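Local coordinates for cystatin-2 (Ornithodoros moubata, PDB 3L0R), which inhibits cysteine proteinases, with broad specificity for mammalian cathepsins that include endopeptidases and exopeptidases, at residues S86-V91 with T104-E109. Numbering follows the deposited sequence.
Sequences STCVAV and TSYRCE
Two alternate residues of strand 86-95, A90 and C88, meet the Y106 ring obliquely: A90 CB lies 3.7 Å from Y106 CD1, and C88 SG, a sulfur-aromatic contact, lies 4.9 Å from the ring centroid, 64° off its normal. With CG anti to the backbone N (chi1 -164°), the ring swings over the facing strand to meet both. On its own strand, S105 CB sits 3.5 Å above one face of the R107 guanidinium, offset toward the rim. Covalently, C88 SG joins C108 SG at 2.1 Å, a disulfide across a non-hydrogen-bonded antiparallel pair. Hydrogen-bonded pairs flank A90–Y106: V89 N to R107 O at 2.7 Å, answered by R107 N to V89 O, and V91 N to S105 O, nearly straight at 170°. A classic beta bulge follows, in which V91 O accepts T104 N at 2.7 Å and, weakly, S105 N. One water links V89 O to S105 OG. An alanine in place of Y106 would probably leave A90 CB and the C88 sulfur without their aromatic neighbour and T25 without its hydroxyl partner. The strands form a hairpin at one margin of the antiparallel cystatin sheet; Y106 OH hydrogen-bonds T25 OG1 of helix 15-25, A90 and Y106 touch A24, and strand 52-66 pairs with the other side of 86-91.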
ATOM      1  N   SER A  86       2.093   2.547 -12.152  1.00 65.18           N
ATOM      2  CA  SER A  86       3.455   2.275 -11.681  1.00 63.62           C
ATOM      3  C   SER A  86       3.410   1.135 -10.699  1.00 60.91           C
ATOM      4  O   SER A  86       2.526   1.066  -9.849  1.00 59.41           O
ATOM      5  CB  SER A  86       4.090   3.500 -11.017  1.00 63.33           C
ATOM      6  OG  SER A  86       4.147   4.590 -11.927  1.00 66.63           O
ATOM      7  N   THR A  87       4.386   0.250 -10.808  1.00 60.22           N
ATOM      8  CA  THR A  87       4.437  -0.932  -9.991  1.00 57.94           C
ATOM      9  C   THR A  87       5.367  -0.680  -8.823  1.00 57.13           C
ATOM     10  O   THR A  87       6.512  -0.273  -9.018  1.00 58.47           O
ATOM     11  CB  THR A  87       4.888  -2.124 -10.845  1.00 59.13           C
ATOM     12  OG1 THR A  87       3.922  -2.325 -11.883  1.00 59.40           O
ATOM     13  CG2 THR A  87       5.020  -3.391 -10.019  1.00 57.15           C
ATOM     14  N   CYS A  88       4.864  -0.902  -7.610  1.00 55.01           N
ATOM     15  CA  CYS A  88       5.650  -0.720  -6.409  1.00 54.36           C
ATOM     16  C   CYS A  88       5.561  -1.947  -5.521  1.00 53.51           C
ATOM     17  O   CYS A  88       4.611  -2.731  -5.615  1.00 52.72           O
ATOM     18  CB  CYS A  88       5.178   0.495  -5.603  1.00 53.54           C
ATOM     19  SG  CYS A  88       5.026   2.022  -6.522  1.00 56.90           S
ATOM     20  N   VAL A  89       6.552  -2.083  -4.641  1.00 53.37           N
ATOM     21  CA  VAL A  89       6.543  -3.101  -3.604  1.00 52.83           C
ATOM     22  C   VAL A  89       6.552  -2.386  -2.252  1.00 53.07           C
ATOM     23  O   VAL A  89       7.493  -1.634  -1.935  1.00 53.69           O
ATOM     24  CB  VAL A  89       7.740  -4.100  -3.731  1.00 53.56           C
ATOM     25  CG1 VAL A  89       7.722  -5.117  -2.594  1.00 52.15           C
ATOM     26  CG2 VAL A  89       7.694  -4.825  -5.062  1.00 52.98           C
ATOM     27  N   ALA A  90       5.486  -2.610  -1.477  1.00 52.47           N
ATOM     28  CA  ALA A  90       5.351  -2.037  -0.143  1.00 52.19           C
ATOM     29  C   ALA A  90       5.433  -3.115   0.934  1.00 52.71           C
ATOM     30  O   ALA A  90       4.760  -4.154   0.851  1.00 52.49           O
ATOM     31  CB  ALA A  90       4.040  -1.262  -0.021  1.00 50.58           C
ATOM     32  N   VAL A  91       6.274  -2.861   1.938  1.00 53.73           N
ATOM     33  CA  VAL A  91       6.340  -3.705   3.123  1.00 53.77           C
ATOM     34  C   VAL A  91       5.816  -2.919   4.320  1.00 53.99           C
ATOM     35  O   VAL A  91       6.333  -1.836   4.648  1.00 54.39           O
ATOM     36  CB  VAL A  91       7.755  -4.265   3.397  1.00 55.41           C
ATOM     37  CG1 VAL A  91       7.735  -5.198   4.619  1.00 55.07           C
ATOM     38  CG2 VAL A  91       8.306  -5.005   2.171  1.00 54.63           C
ATOM     39  N   THR A 104       7.732  -0.203   6.277  1.00 55.35           N
ATOM     40  CA  THR A 104       9.157  -0.553   6.331  1.00 57.94           C
ATOM     41  C   THR A 104       9.910  -0.036   5.097  1.00 57.50           C
ATOM     42  O   THR A 104      10.998   0.508   5.220  1.00 60.98           O
ATOM     43  CB  THR A 104       9.351  -2.061   6.470  1.00 59.65           C
ATOM     44  OG1 THR A 104       8.623  -2.509   7.614  1.00 60.93           O
ATOM     45  CG2 THR A 104      10.821  -2.402   6.655  1.00 65.07           C
ATOM     46  N   SER A 105       9.318  -0.213   3.920  1.00 54.10           N
ATOM     47  CA  SER A 105       9.930   0.204   2.666  1.00 54.16           C
ATOM     48  C   SER A 105       8.846   0.343   1.625  1.00 51.33           C
ATOM     49  O   SER A 105       7.802  -0.289   1.712  1.00 50.19           O
ATOM     50  CB  SER A 105      11.020  -0.784   2.194  1.00 57.75           C
ATOM     51  OG  SER A 105      10.516  -2.086   1.914  1.00 56.40           O
ATOM     52  N   TYR A 106       9.090   1.195   0.646  1.00 52.18           N
ATOM     53  CA  TYR A 106       8.146   1.426  -0.420  1.00 51.38           C
ATOM     54  C   TYR A 106       8.975   1.737  -1.655  1.00 54.08           C
ATOM     55  O   TYR A 106       9.621   2.788  -1.742  1.00 56.32           O
ATOM     56  CB  TYR A 106       7.201   2.574  -0.050  1.00 50.86           C
ATOM     57  CG  TYR A 106       5.960   2.666  -0.904  1.00 50.64           C
ATOM     58  CD1 TYR A 106       4.701   2.375  -0.371  1.00 50.99           C
ATOM     59  CD2 TYR A 106       6.029   3.091  -2.227  1.00 52.81           C
ATOM     60  CE1 TYR A 106       3.540   2.482  -1.141  1.00 51.48           C
ATOM     61  CE2 TYR A 106       4.876   3.214  -3.006  1.00 54.33           C
ATOM     62  CZ  TYR A 106       3.639   2.903  -2.464  1.00 54.14           C
ATOM     63  OH  TYR A 106       2.516   3.023  -3.245  1.00 56.66           O
ATOM     64  N   ARG A 107       8.964   0.803  -2.602  1.00 54.99           N
ATOM     65  CA  ARG A 107       9.924   0.823  -3.700  1.00 58.48           C
ATOM     66  C   ARG A 107       9.231   0.646  -5.032  1.00 60.05           C
ATOM     67  O   ARG A 107       8.618  -0.395  -5.299  1.00 60.02           O
ATOM     68  CB  ARG A 107      11.022  -0.234  -3.490  1.00 61.40           C
ATOM     69  CG  ARG A 107      11.757  -0.069  -2.174  1.00 61.19           C
ATOM     70  CD  ARG A 107      12.982  -0.942  -2.049  1.00 67.25           C
ATOM     71  NE  ARG A 107      13.582  -0.727  -0.729  1.00 70.13           N
ATOM     72  CZ  ARG A 107      14.048  -1.686   0.069  1.00 71.00           C
ATOM     73  NH1 ARG A 107      14.019  -2.948  -0.320  1.00 73.35           N
ATOM     74  NH2 ARG A 107      14.551  -1.376   1.254  1.00 71.74           N
ATOM     75  N   CYS A 108       9.334   1.673  -5.869  1.00 62.48           N
ATOM     76  CA  CYS A 108       8.688   1.635  -7.161  1.00 65.46           C
ATOM     77  C   CYS A 108       9.645   1.377  -8.310  1.00 71.86           C
ATOM     78  O   CYS A 108      10.562   2.147  -8.574  1.00 74.60           O
ATOM     79  CB  CYS A 108       7.842   2.880  -7.387  1.00 65.43           C
ATOM     80  SG  CYS A 108       6.698   3.125  -6.044  1.00 59.47           S
ATOM     81  N   GLU A 109       9.417   0.237  -8.954  1.00 75.99           N
ATOM     82  CA  GLU A 109       9.999  -0.110 -10.241  1.00 83.94           C
ATOM     83  C   GLU A 109       9.615   0.982 -11.228  1.00 87.02           C
ATOM     84  O   GLU A 109      10.479   1.504 -11.942  1.00 91.96           O
ATOM     85  CB  GLU A 109       9.441  -1.465 -10.704  1.00 87.52           C
ATOM     86  CG  GLU A 109       9.665  -1.788 -12.179  1.00 97.34           C
ATOM     87  CD  GLU A 109       8.631  -2.761 -12.729  1.00103.46           C
ATOM     88  OE1 GLU A 109       8.277  -3.714 -12.000  1.00103.92           O
ATOM     89  OE2 GLU A 109       8.173  -2.574 -13.884  1.00108.06           O
TER
HETATM   90  O   HOH W   1       9.811  -2.623  -0.688  1.00 47.23           O